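Local coordinates for protein glyoxalase-related enzyme (Fulvimarina pelagi, PDB 3BQX) that is of unknown function but belongs to the glyoxalase-related VOC superfamily, whose known members include metal-dependent enzymes and bleomycin resistance proteins, at residues Ala20-Gly28 against Leu86-Gly95; Pro104-Tyr112 against Ile120-Val128. All blocks are in the same frame, centred on the assembly; numbering follows the deposited sequence.

Contact 1. Residues Ala20-Gly28 against Leu86-Gly95; sequences ARFYGEGFG and LMERLVAAGG
With chi1 at -65°, Leu90 keeps CG beside its own backbone N, and this sends CD2 across to the other helix, centrally over one face of the Phe27 ring. CD2 lies 3.7 Å from the ring centroid and 12° off the ring normal, a clean CH-pi contact; the branched leucine end suits it because CD1 can still reach Phe27 CZ. Phe22 has CG anti to its backbone N, which carries the ring over to the end of helix 86-92, where CE1 touches Leu90 CB at 3.8 Å and Gly95 CA at 3.7 Å.

Close approach of the backbones rests on small residues. Lacking a side chain, Gly26 lets Ala93 CB press on its CA at 3.4 Å, tighter than usual for two carbons. Gly95 is equally bare where the Phe22 ring comes in. At the solvent-facing edge the extended Arg21 lays a face of its guanidinium over the Ala93-Gly94 peptide. One water accepts from Arg21 NE at 3.1 Å and donates to both Glu25 OE1 and Ala92 O; another joins the carbonyl oxygens of Glu25 and Arg89, so waters bridge several polar groups along this edge.

Gly95 N to Leu90 O and Gly94 N to Val91 O, with Gly94 at positive phi as C-prime, make a Schellman motif ending helix 86-92; Ala93 N is a second donor to Leu90 O. Helices 16-26 and 83-92 thus pack roughly antiparallel, their short segments' axes 8.4 Å apart at 145°, in a chain whose two four-stranded mixed sheets share the strand order 1-4-3-2, consistent with the VOC fold.

Contact 2. Residues Pro104-Tyr112 against Ile120-Val128; sequences PPHGGLRGY and IWEIAFNPV
Phe125 O is gripped by two donors, Leu109 N at 3.2 Å and a water at 2.9 Å. Gly108 CA also sits 3.4 Å from Phe125 O, and as a glycine it has no CB to meet that oxygen. In return Phe125 N donates to Leu109 O at 2.8 Å, the shortest of four backbone bonds between these antiparallel strands. Gly111 and Ile123 form the second hydrogen-bonded pair.

Between these rungs, side chains meet on the face bearing Arg110, Tyr112, Glu122 and Ala124. Glu122 runs out extended, CG anti to the backbone N (chi1 171°), along the Tyr112 ring: its CB is 3.4 Å from CE1, and ring and carboxylate planes differ by 18°. Ile120 CG2 meets the same ring at CD1, 3.5 Å away. Small Ala124 leaves space for the folded start of Arg110, whose CG lies 3.3 Å from Glu122 OE2.

Arg110 and Glu122 stop short of a salt bridge, and Glu122 OE2 accepts from a water at 2.7 Å. The guanidinium instead pairs with Asp102 and with Asp59 of the second subunit, which also bonds Tyr112 OH. Arg110 and Tyr112 therefore link the hairpin to the other subunit, while Glu122 would probably still feel the arginine's charge without a direct bridge.

How the contacts relate
From the N terminus, residues 20-28 on helix 16-26 come first; contact 1 closes when the chain, having passed through the remaining strands of the first sheet (33-34, 38-42, 47-52), helix 53-60 and strand 71-76, returns along helix 83-92. Contact 2 follows in series, neither nested in it nor crossing it, and closes a much shorter loop within the hairpin of strands 109-114 and 120-125. Contact 1 thus ties helices from distant parts of the chain, contact 2 neighbouring strands of the second sheet. They meet where helix 83-92 and residues 20-28 touch that hairpin: Leu90 packs on Ile123, Met87 on Gly111 and Phe27 on Trp121, whose NE1 probably hydrogen-bonds Tyr23 OH.

Contact 1. Residues Ala20-Gly28 against Leu86-Gly95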
ATOM      1  N   ALA A  20       3.892  -5.885  15.597  1.00 15.80           N
ATOM      2  CA  ALA A  20       5.100  -5.148  15.955  1.00 17.08           C
ATOM      3  C   ALA A  20       6.337  -6.048  15.900  1.00 16.01           C
ATOM      4  O   ALA A  20       7.431  -5.591  15.570  1.00 16.74           O
ATOM      5  CB  ALA A  20       4.953  -4.544  17.349  1.00 16.50           C
ATOM      6  N   ARG A  21       6.160  -7.325  16.233  1.00 17.74           N
ATOM      7  CA  ARG A  21       7.263  -8.280  16.200  1.00 18.23           C
ATOM      8  C   ARG A  21       7.743  -8.496  14.765  1.00 16.40           C
ATOM      9  O   ARG A  21       8.945  -8.492  14.491  1.00 18.07           O
ATOM     10  CB  ARG A  21       6.824  -9.620  16.800  1.00 19.62           C
ATOM     11  CG  ARG A  21       7.899 -10.690  16.759  1.00 21.94           C
ATOM     12  CD  ARG A  21       7.311 -12.066  17.014  1.00 24.75           C
ATOM     13  NE  ARG A  21       8.296 -13.126  16.818  1.00 26.41           N
ATOM     14  CZ  ARG A  21       7.985 -14.410  16.674  1.00 28.48           C
ATOM     15  NH1 ARG A  21       6.715 -14.792  16.704  1.00 28.98           N
ATOM     16  NH2 ARG A  21       8.942 -15.312  16.498  1.00 29.40           N
ATOM     17  N   PHE A  22       6.793  -8.683  13.852  1.00 15.89           N
ATOM     18  CA  PHE A  22       7.114  -8.891  12.447  1.00 15.61           C
ATOM     19  C   PHE A  22       7.842  -7.692  11.846  1.00 14.88           C
ATOM     20  O   PHE A  22       8.909  -7.833  11.254  1.00 14.84           O
ATOM     21  CB  PHE A  22       5.838  -9.155  11.641  1.00 16.20           C
ATOM     22  CG  PHE A  22       6.083  -9.388  10.173  1.00 15.89           C
ATOM     23  CD1 PHE A  22       6.587 -10.606   9.721  1.00 15.63           C
ATOM     24  CD2 PHE A  22       5.815  -8.387   9.237  1.00 14.80           C
ATOM     25  CE1 PHE A  22       6.819 -10.828   8.363  1.00 16.31           C
ATOM     26  CE2 PHE A  22       6.045  -8.601   7.875  1.00 15.92           C
ATOM     27  CZ  PHE A  22       6.547  -9.824   7.438  1.00 15.89           C
ATOM     28  N   TYR A  23       7.270  -6.501  12.003  1.00 14.34           N
ATOM     29  CA  TYR A  23       7.889  -5.312  11.432  1.00 14.10           C
ATOM     30  C   TYR A  23       9.132  -4.856  12.181  1.00 14.83           C
ATOM     31  O   TYR A  23      10.075  -4.351  11.573  1.00 14.19           O
ATOM     32  CB  TYR A  23       6.845  -4.185  11.319  1.00 12.48           C
ATOM     33  CG  TYR A  23       5.794  -4.528  10.279  1.00 11.28           C
ATOM     34  CD1 TYR A  23       6.116  -4.547   8.925  1.00 10.53           C
ATOM     35  CD2 TYR A  23       4.530  -4.956  10.659  1.00  9.87           C
ATOM     36  CE1 TYR A  23       5.210  -4.995   7.975  1.00 10.67           C
ATOM     37  CE2 TYR A  23       3.611  -5.415   9.721  1.00 10.43           C
ATOM     38  CZ  TYR A  23       3.962  -5.436   8.378  1.00  9.31           C
ATOM     39  OH  TYR A  23       3.082  -5.943   7.448  1.00 10.66           O
ATOM     40  N   GLY A  24       9.150  -5.075  13.493  1.00 15.88           N
ATOM     41  CA  GLY A  24      10.299  -4.674  14.287  1.00 17.83           C
ATOM     42  C   GLY A  24      11.461  -5.651  14.258  1.00 18.22           C
ATOM     43  O   GLY A  24      12.580  -5.279  13.907  1.00 20.76           O
ATOM     44  N   GLU A  25      11.203  -6.903  14.624  1.00 20.10           N
ATOM     45  CA  GLU A  25      12.249  -7.922  14.643  1.00 20.97           C
ATOM     46  C   GLU A  25      12.512  -8.533  13.272  1.00 20.31           C
ATOM     47  O   GLU A  25      13.619  -9.000  12.994  1.00 21.97           O
ATOM     48  CB  GLU A  25      11.887  -9.027  15.637  1.00 22.59           C
ATOM     49  CG  GLU A  25      11.858  -8.565  17.085  1.00 26.82           C
ATOM     50  CD  GLU A  25      11.452  -9.670  18.043  1.00 29.13           C
ATOM     51  OE1 GLU A  25      12.090 -10.743  18.016  1.00 30.36           O
ATOM     52  OE2 GLU A  25      10.497  -9.463  18.824  1.00 32.40           O
ATOM     53  N   GLY A  26      11.493  -8.530  12.418  1.00 19.53           N
ATOM     54  CA  GLY A  26      11.649  -9.086  11.086  1.00 18.10           C
ATOM     55  C   GLY A  26      12.272  -8.089  10.127  1.00 17.52           C
ATOM     56  O   GLY A  26      13.355  -8.325   9.595  1.00 16.90           O
ATOM     57  N   PHE A  27      11.599  -6.961   9.908  1.00 16.25           N
ATOM     58  CA  PHE A  27      12.115  -5.940   8.999  1.00 16.11           C
ATOM     59  C   PHE A  27      13.151  -5.015   9.631  1.00 15.59           C
ATOM     60  O   PHE A  27      13.944  -4.396   8.924  1.00 17.47           O
ATOM     61  CB  PHE A  27      10.974  -5.077   8.450  1.00 12.09           C
ATOM     62  CG  PHE A  27      10.396  -5.570   7.148  1.00 10.58           C
ATOM     63  CD1 PHE A  27       9.061  -5.950   7.068  1.00 12.01           C
ATOM     64  CD2 PHE A  27      11.179  -5.624   5.998  1.00 12.23           C
ATOM     65  CE1 PHE A  27       8.512  -6.375   5.858  1.00 10.85           C
ATOM     66  CE2 PHE A  27      10.643  -6.047   4.782  1.00 11.74           C
ATOM     67  CZ  PHE A  27       9.303  -6.421   4.714  1.00 11.60           C
ATOM     68  N   GLY A  28      13.138  -4.919  10.957  1.00 16.65           N
ATOM     69  CA  GLY A  28      14.080  -4.048  11.638  1.00 16.47           C
ATOM     70  C   GLY A  28      13.601  -2.607  11.655  1.00 16.86           C
ATOM     71  O   GLY A  28      14.398  -1.681  11.799  1.00 16.98           O
ATOM     72  N   LEU A  86      16.975 -11.654   4.406  1.00 19.28           N
ATOM     73  CA  LEU A  86      15.867 -10.855   4.914  1.00 18.94           C
ATOM     74  C   LEU A  86      14.618 -11.716   5.070  1.00 17.31           C
ATOM     75  O   LEU A  86      13.925 -11.642   6.082  1.00 16.31           O
ATOM     76  CB  LEU A  86      15.590  -9.671   3.981  1.00 18.09           C
ATOM     77  CG  LEU A  86      14.362  -8.811   4.312  1.00 16.52           C
ATOM     78  CD1 LEU A  86      14.359  -8.432   5.789  1.00 16.07           C
ATOM     79  CD2 LEU A  86      14.362  -7.564   3.439  1.00 16.96           C
HETATM   80  N   MSE A  87      14.332 -12.545   4.070  1.00 17.11           N
HETATM   81  CA  MSE A  87      13.170 -13.417   4.141  1.00 17.00           C
HETATM   82  C   MSE A  87      13.239 -14.361   5.339  1.00 17.69           C
HETATM   83  O   MSE A  87      12.224 -14.621   5.982  1.00 16.59           O
HETATM   84  CB  MSE A  87      13.027 -14.218   2.849  1.00 17.63           C
HETATM   85  CG  MSE A  87      12.462 -13.398   1.702  1.00 17.59           C
HETATM   86 SE   MSE A  87      12.383 -14.378   0.047  1.00 23.34          SE
HETATM   87  CE  MSE A  87      11.167 -15.794   0.561  1.00 16.95           C
ATOM     88  N   GLU A  88      14.432 -14.873   5.631  1.00 18.31           N
ATOM     89  CA  GLU A  88      14.604 -15.767   6.773  1.00 20.07           C
ATOM     90  C   GLU A  88      14.274 -15.018   8.061  1.00 19.76           C
ATOM     91  O   GLU A  88      13.651 -15.569   8.967  1.00 20.50           O
ATOM     92  CB  GLU A  88      16.042 -16.288   6.848  1.00 21.83           C
ATOM     93  CG  GLU A  88      16.486 -17.104   5.646  1.00 25.38           C
ATOM     94  CD  GLU A  88      17.873 -17.691   5.823  1.00 28.06           C
ATOM     95  OE1 GLU A  88      18.799 -16.939   6.197  1.00 27.98           O
ATOM     96  OE2 GLU A  88      18.041 -18.907   5.584  1.00 30.60           O
ATOM     97  N   ARG A  89      14.697 -13.757   8.133  1.00 19.70           N
ATOM     98  CA  ARG A  89      14.442 -12.934   9.308  1.00 19.09           C
ATOM     99  C   ARG A  89      12.947 -12.667   9.467  1.00 18.91           C
ATOM    100  O   ARG A  89      12.425 -12.658  10.581  1.00 17.74           O
ATOM    101  CB  ARG A  89      15.208 -11.607   9.213  1.00 20.44           C
ATOM    102  CG  ARG A  89      16.728 -11.762   9.247  1.00 23.02           C
ATOM    103  CD  ARG A  89      17.428 -10.459   9.627  1.00 23.56           C
ATOM    104  NE  ARG A  89      17.417  -9.461   8.560  1.00 26.34           N
ATOM    105  CZ  ARG A  89      18.188  -9.510   7.477  1.00 26.27           C
ATOM    106  NH1 ARG A  89      19.044 -10.512   7.310  1.00 28.33           N
ATOM    107  NH2 ARG A  89      18.115  -8.550   6.566  1.00 26.92           N
ATOM    108  N   LEU A  90      12.251 -12.462   8.353  1.00 18.35           N
ATOM    109  CA  LEU A  90      10.814 -12.216   8.413  1.00 17.81           C
ATOM    110  C   LEU A  90      10.086 -13.462   8.906  1.00 17.73           C
ATOM    111  O   LEU A  90       9.164 -13.375   9.713  1.00 16.42           O
ATOM    112  CB  LEU A  90      10.275 -11.814   7.037  1.00 17.63           C
ATOM    113  CG  LEU A  90      10.767 -10.486   6.459  1.00 17.56           C
ATOM    114  CD1 LEU A  90      10.138 -10.265   5.088  1.00 16.53           C
ATOM    115  CD2 LEU A  90      10.400  -9.339   7.398  1.00 16.78           C
ATOM    116  N   VAL A  91      10.503 -14.623   8.409  1.00 18.25           N
ATOM    117  CA  VAL A  91       9.887 -15.880   8.816  1.00 18.93           C
ATOM    118  C   VAL A  91      10.128 -16.128  10.302  1.00 18.31           C
ATOM    119  O   VAL A  91       9.228 -16.548  11.023  1.00 18.86           O
ATOM    120  CB  VAL A  91      10.453 -17.068   8.015  1.00 18.32           C
ATOM    121  CG1 VAL A  91       9.910 -18.381   8.576  1.00 19.35           C
ATOM    122  CG2 VAL A  91      10.070 -16.924   6.547  1.00 20.37           C
ATOM    123  N   ALA A  92      11.347 -15.852  10.750  1.00 19.04           N
ATOM    124  CA  ALA A  92      11.709 -16.040  12.152  1.00 19.54           C
ATOM    125  C   ALA A  92      10.934 -15.092  13.064  1.00 20.35           C
ATOM    126  O   ALA A  92      10.801 -15.343  14.259  1.00 21.46           O
ATOM    127  CB  ALA A  92      13.203 -15.823  12.329  1.00 18.79           C
ATOM    128  N   ALA A  93      10.421 -14.004  12.494  1.00 19.66           N
ATOM    129  CA  ALA A  93       9.671 -13.017  13.262  1.00 20.69           C
ATOM    130  C   ALA A  93       8.155 -13.219  13.195  1.00 19.90           C
ATOM    131  O   ALA A  93       7.384 -12.332  13.571  1.00 20.05           O
ATOM    132  CB  ALA A  93      10.034 -11.615  12.785  1.00 19.42           C
ATOM    133  N   GLY A  94       7.727 -14.381  12.708  1.00 20.50           N
ATOM    134  CA  GLY A  94       6.306 -14.666  12.631  1.00 19.63           C
ATOM    135  C   GLY A  94       5.726 -14.667  11.229  1.00 18.75           C
ATOM    136  O   GLY A  94       4.526 -14.872  11.051  1.00 20.26           O
ATOM    137  N   GLY A  95       6.572 -14.447  10.230  1.00 18.81           N
ATOM    138  CA  GLY A  95       6.091 -14.432   8.861  1.00 19.55           C
ATOM    139  C   GLY A  95       5.817 -15.817   8.303  1.00 19.68           C
ATOM    140  O   GLY A  95       6.380 -16.805   8.773  1.00 21.28           O
TER
HETATM  141  O   HOH W   1      11.344 -13.102  16.329  1.00 38.26           O
HETATM  142  O   HOH W   2      13.964 -12.099  12.695  1.00 22.76           O
HETATM  143  O   HOH W   3      15.795  -7.159   8.869  1.00 22.47           O

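Contact 2. Residues Pro104-Tyr112 against Ile120-Val128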
ATOM      1  N   PRO A 104      12.162 -14.281 -11.232  1.00 23.12           N
ATOM      2  CA  PRO A 104      10.872 -14.041 -11.881  1.00 24.05           C
ATOM      3  C   PRO A 104      11.120 -13.785 -13.364  1.00 24.49           C
ATOM      4  O   PRO A 104      12.259 -13.572 -13.778  1.00 24.91           O
ATOM      5  CB  PRO A 104      10.362 -12.801 -11.160  1.00 23.67           C
ATOM      6  CG  PRO A 104      11.627 -12.024 -10.959  1.00 22.07           C
ATOM      7  CD  PRO A 104      12.590 -13.095 -10.467  1.00 22.80           C
ATOM      8  N   PRO A 105      10.058 -13.801 -14.182  1.00 26.19           N
ATOM      9  CA  PRO A 105      10.199 -13.567 -15.622  1.00 26.79           C
ATOM     10  C   PRO A 105      10.931 -12.269 -15.966  1.00 27.81           C
ATOM     11  O   PRO A 105      11.781 -12.247 -16.857  1.00 29.53           O
ATOM     12  CB  PRO A 105       8.752 -13.563 -16.109  1.00 27.04           C
ATOM     13  CG  PRO A 105       8.089 -14.527 -15.171  1.00 27.26           C
ATOM     14  CD  PRO A 105       8.660 -14.113 -13.837  1.00 26.54           C
ATOM     15  N   HIS A 106      10.607 -11.192 -15.255  1.00 28.33           N
ATOM     16  CA  HIS A 106      11.234  -9.898 -15.509  1.00 28.42           C
ATOM     17  C   HIS A 106      12.649  -9.780 -14.953  1.00 28.50           C
ATOM     18  O   HIS A 106      13.168  -8.676 -14.782  1.00 29.11           O
ATOM     19  CB  HIS A 106      10.351  -8.765 -14.963  1.00 28.60           C
ATOM     20  CG  HIS A 106      10.015  -8.897 -13.510  1.00 28.51           C
ATOM     21  ND1 HIS A 106      10.926  -8.642 -12.507  1.00 29.06           N
ATOM     22  CD2 HIS A 106       8.865  -9.257 -12.891  1.00 28.96           C
ATOM     23  CE1 HIS A 106      10.351  -8.836 -11.333  1.00 29.87           C
ATOM     24  NE2 HIS A 106       9.101  -9.210 -11.538  1.00 28.83           N
ATOM     25  N   GLY A 107      13.271 -10.923 -14.676  1.00 28.26           N
ATOM     26  CA  GLY A 107      14.630 -10.927 -14.161  1.00 26.55           C
ATOM     27  C   GLY A 107      14.766 -10.592 -12.688  1.00 26.22           C
ATOM     28  O   GLY A 107      13.793 -10.218 -12.027  1.00 26.62           O
ATOM     29  N   GLY A 108      15.985 -10.716 -12.175  1.00 24.92           N
ATOM     30  CA  GLY A 108      16.238 -10.426 -10.776  1.00 23.97           C
ATOM     31  C   GLY A 108      15.968 -11.627  -9.893  1.00 23.52           C
ATOM     32  O   GLY A 108      16.094 -12.769 -10.332  1.00 23.87           O
ATOM     33  N   LEU A 109      15.592 -11.371  -8.645  1.00 21.05           N
ATOM     34  CA  LEU A 109      15.303 -12.439  -7.693  1.00 20.92           C
ATOM     35  C   LEU A 109      14.243 -11.941  -6.714  1.00 18.93           C
ATOM     36  O   LEU A 109      14.352 -10.831  -6.201  1.00 19.57           O
ATOM     37  CB  LEU A 109      16.575 -12.816  -6.928  1.00 21.23           C
ATOM     38  CG  LEU A 109      16.455 -13.934  -5.887  1.00 22.62           C
ATOM     39  CD1 LEU A 109      16.173 -15.254  -6.585  1.00 24.34           C
ATOM     40  CD2 LEU A 109      17.743 -14.030  -5.081  1.00 25.02           C
ATOM     41  N   ARG A 110      13.218 -12.747  -6.465  1.00 17.28           N
ATOM     42  CA  ARG A 110      12.179 -12.334  -5.531  1.00 15.07           C
ATOM     43  C   ARG A 110      11.428 -13.497  -4.905  1.00 14.74           C
ATOM     44  O   ARG A 110      11.263 -14.558  -5.517  1.00 14.79           O
ATOM     45  CB  ARG A 110      11.184 -11.386  -6.221  1.00 16.02           C
ATOM     46  CG  ARG A 110      10.343 -12.011  -7.335  1.00 16.40           C
ATOM     47  CD  ARG A 110       9.081 -12.687  -6.805  1.00 16.65           C
ATOM     48  NE  ARG A 110       8.363 -13.383  -7.872  1.00 16.20           N
ATOM     49  CZ  ARG A 110       8.767 -14.526  -8.420  1.00 17.83           C
ATOM     50  NH1 ARG A 110       9.883 -15.110  -7.999  1.00 17.24           N
ATOM     51  NH2 ARG A 110       8.066 -15.076  -9.402  1.00 18.58           N
ATOM     52  N   GLY A 111      10.989 -13.284  -3.668  1.00 13.82           N
ATOM     53  CA  GLY A 111      10.229 -14.276  -2.936  1.00 14.25           C
ATOM     54  C   GLY A 111       9.073 -13.589  -2.232  1.00 14.33           C
ATOM     55  O   GLY A 111       8.962 -12.361  -2.281  1.00 13.33           O
ATOM     56  N   TYR A 112       8.211 -14.358  -1.578  1.00 13.27           N
ATOM     57  CA  TYR A 112       7.065 -13.790  -0.875  1.00 12.75           C
ATOM     58  C   TYR A 112       6.925 -14.321   0.544  1.00 14.04           C
ATOM     59  O   TYR A 112       7.123 -15.513   0.800  1.00 13.95           O
ATOM     60  CB  TYR A 112       5.770 -14.086  -1.638  1.00 14.40           C
ATOM     61  CG  TYR A 112       5.569 -13.288  -2.908  1.00 13.57           C
ATOM     62  CD1 TYR A 112       5.015 -12.006  -2.871  1.00 13.11           C
ATOM     63  CD2 TYR A 112       5.880 -13.835  -4.159  1.00 13.30           C
ATOM     64  CE1 TYR A 112       4.767 -11.295  -4.043  1.00 13.40           C
ATOM     65  CE2 TYR A 112       5.638 -13.128  -5.333  1.00 14.53           C
ATOM     66  CZ  TYR A 112       5.077 -11.862  -5.267  1.00 14.10           C
ATOM     67  OH  TYR A 112       4.787 -11.172  -6.423  1.00 16.34           O
ATOM     68  N   ILE A 120       0.536  -9.857   2.231  1.00 11.38           N
ATOM     69  CA  ILE A 120       1.653 -10.321   1.428  1.00 11.40           C
ATOM     70  C   ILE A 120       2.769  -9.327   1.142  1.00 11.30           C
ATOM     71  O   ILE A 120       2.529  -8.205   0.681  1.00 10.91           O
ATOM     72  CB  ILE A 120       1.144 -10.857   0.071  1.00 10.34           C
ATOM     73  CG1 ILE A 120       0.137 -11.987   0.312  1.00 12.26           C
ATOM     74  CG2 ILE A 120       2.309 -11.333  -0.773  1.00 10.61           C
ATOM     75  CD1 ILE A 120      -0.555 -12.470  -0.952  1.00 13.37           C
ATOM     76  N   TRP A 121       3.997  -9.752   1.418  1.00 11.04           N
ATOM     77  CA  TRP A 121       5.165  -8.936   1.151  1.00 10.75           C
ATOM     78  C   TRP A 121       6.055  -9.624   0.138  1.00 12.13           C
ATOM     79  O   TRP A 121       6.321 -10.826   0.242  1.00 11.94           O
ATOM     80  CB  TRP A 121       5.995  -8.705   2.417  1.00 11.48           C
ATOM     81  CG  TRP A 121       5.469  -7.641   3.299  1.00  9.29           C
ATOM     82  CD1 TRP A 121       4.563  -7.785   4.306  1.00  9.49           C
ATOM     83  CD2 TRP A 121       5.778  -6.246   3.228  1.00  9.60           C
ATOM     84  NE1 TRP A 121       4.281  -6.560   4.872  1.00  9.68           N
ATOM     85  CE2 TRP A 121       5.018  -5.601   4.227  1.00  8.95           C
ATOM     86  CE3 TRP A 121       6.626  -5.477   2.417  1.00  9.16           C
ATOM     87  CZ2 TRP A 121       5.075  -4.221   4.439  1.00  8.38           C
ATOM     88  CZ3 TRP A 121       6.679  -4.095   2.631  1.00  8.55           C
ATOM     89  CH2 TRP A 121       5.911  -3.490   3.633  1.00 10.30           C
ATOM     90  N   GLU A 122       6.503  -8.875  -0.859  1.00 11.56           N
ATOM     91  CA  GLU A 122       7.433  -9.409  -1.833  1.00 10.28           C
ATOM     92  C   GLU A 122       8.791  -8.841  -1.446  1.00 12.29           C
ATOM     93  O   GLU A 122       8.910  -7.642  -1.200  1.00 11.86           O
ATOM     94  CB  GLU A 122       7.099  -8.947  -3.254  1.00 11.98           C
ATOM     95  CG  GLU A 122       8.196  -9.316  -4.262  1.00 13.94           C
ATOM     96  CD  GLU A 122       7.898  -8.836  -5.662  1.00 15.09           C
ATOM     97  OE1 GLU A 122       7.089  -7.897  -5.803  1.00 17.19           O
ATOM     98  OE2 GLU A 122       8.488  -9.385  -6.621  1.00 15.16           O
ATOM     99  N   ILE A 123       9.801  -9.700  -1.341  1.00 11.76           N
ATOM    100  CA  ILE A 123      11.149  -9.240  -1.046  1.00 12.68           C
ATOM    101  C   ILE A 123      11.831  -9.448  -2.383  1.00 12.92           C
ATOM    102  O   ILE A 123      11.937 -10.575  -2.866  1.00 13.81           O
ATOM    103  CB  ILE A 123      11.831 -10.074   0.051  1.00 12.89           C
ATOM    104  CG1 ILE A 123      10.980 -10.045   1.327  1.00 13.35           C
ATOM    105  CG2 ILE A 123      13.221  -9.527   0.323  1.00 13.26           C
ATOM    106  CD1 ILE A 123      10.656  -8.650   1.838  1.00 15.83           C
ATOM    107  N   ALA A 124      12.288  -8.363  -2.989  1.00 12.37           N
ATOM    108  CA  ALA A 124      12.867  -8.464  -4.313  1.00 12.69           C
ATOM    109  C   ALA A 124      14.130  -7.681  -4.580  1.00 13.33           C
ATOM    110  O   ALA A 124      14.394  -6.651  -3.962  1.00 14.15           O
ATOM    111  CB  ALA A 124      11.813  -8.055  -5.345  1.00 16.29           C
ATOM    112  N   PHE A 125      14.904  -8.202  -5.525  1.00 14.63           N
ATOM    113  CA  PHE A 125      16.109  -7.551  -6.000  1.00 14.77           C
ATOM    114  C   PHE A 125      15.805  -7.262  -7.467  1.00 16.63           C
ATOM    115  O   PHE A 125      15.676  -8.186  -8.267  1.00 18.60           O
ATOM    116  CB  PHE A 125      17.331  -8.468  -5.903  1.00 15.43           C
ATOM    117  CG  PHE A 125      18.537  -7.935  -6.628  1.00 16.21           C
ATOM    118  CD1 PHE A 125      19.101  -6.716  -6.265  1.00 16.16           C
ATOM    119  CD2 PHE A 125      19.086  -8.635  -7.698  1.00 16.69           C
ATOM    120  CE1 PHE A 125      20.194  -6.197  -6.961  1.00 17.06           C
ATOM    121  CE2 PHE A 125      20.179  -8.126  -8.400  1.00 18.64           C
ATOM    122  CZ  PHE A 125      20.734  -6.907  -8.032  1.00 18.26           C
ATOM    123  N   ASN A 126      15.636  -5.987  -7.802  1.00 17.23           N
ATOM    124  CA  ASN A 126      15.355  -5.575  -9.174  1.00 19.24           C
ATOM    125  C   ASN A 126      16.308  -4.426  -9.477  1.00 19.09           C
ATOM    126  O   ASN A 126      15.999  -3.261  -9.228  1.00 19.38           O
ATOM    127  CB  ASN A 126      13.910  -5.093  -9.314  1.00 21.19           C
ATOM    128  CG  ASN A 126      13.515  -4.871 -10.759  1.00 23.53           C
ATOM    129  OD1 ASN A 126      14.331  -4.442 -11.576  1.00 24.56           O
ATOM    130  ND2 ASN A 126      12.258  -5.153 -11.083  1.00 26.11           N
ATOM    131  N   PRO A 127      17.485  -4.744 -10.037  1.00 19.31           N
ATOM    132  CA  PRO A 127      18.510  -3.754 -10.376  1.00 20.28           C
ATOM    133  C   PRO A 127      18.129  -2.694 -11.408  1.00 19.74           C
ATOM    134  O   PRO A 127      18.806  -1.673 -11.528  1.00 22.07           O
ATOM    135  CB  PRO A 127      19.671  -4.622 -10.848  1.00 20.31           C
ATOM    136  CG  PRO A 127      18.969  -5.750 -11.523  1.00 20.77           C
ATOM    137  CD  PRO A 127      17.869  -6.079 -10.530  1.00 20.04           C
ATOM    138  N   VAL A 128      17.052  -2.929 -12.150  1.00 17.90           N
ATOM    139  CA  VAL A 128      16.627  -1.981 -13.168  1.00 18.80           C
ATOM    140  C   VAL A 128      15.993  -0.717 -12.590  1.00 16.83           C
ATOM    141  O   VAL A 128      16.098   0.357 -13.182  1.00 17.50           O
ATOM    142  CB  VAL A 128      15.641  -2.645 -14.156  1.00 19.22           C
ATOM    143  CG1 VAL A 128      15.251  -1.665 -15.247  1.00 20.07           C
ATOM    144  CG2 VAL A 128      16.281  -3.888 -14.767  1.00 20.28           C
TER
HETATM  145  O   HOH W   4       7.144  -9.709  -8.920  1.00 23.58           O
HETATM  146  O   HOH W   5      15.308  -6.962 -12.872  1.00 38.64           O
HETATM  147  O   HOH W   6      12.954  -8.944  -9.087  1.00 30.23           O
HETATM  148  O   HOH W   7       3.763  -8.435  -6.548  1.00 27.56           O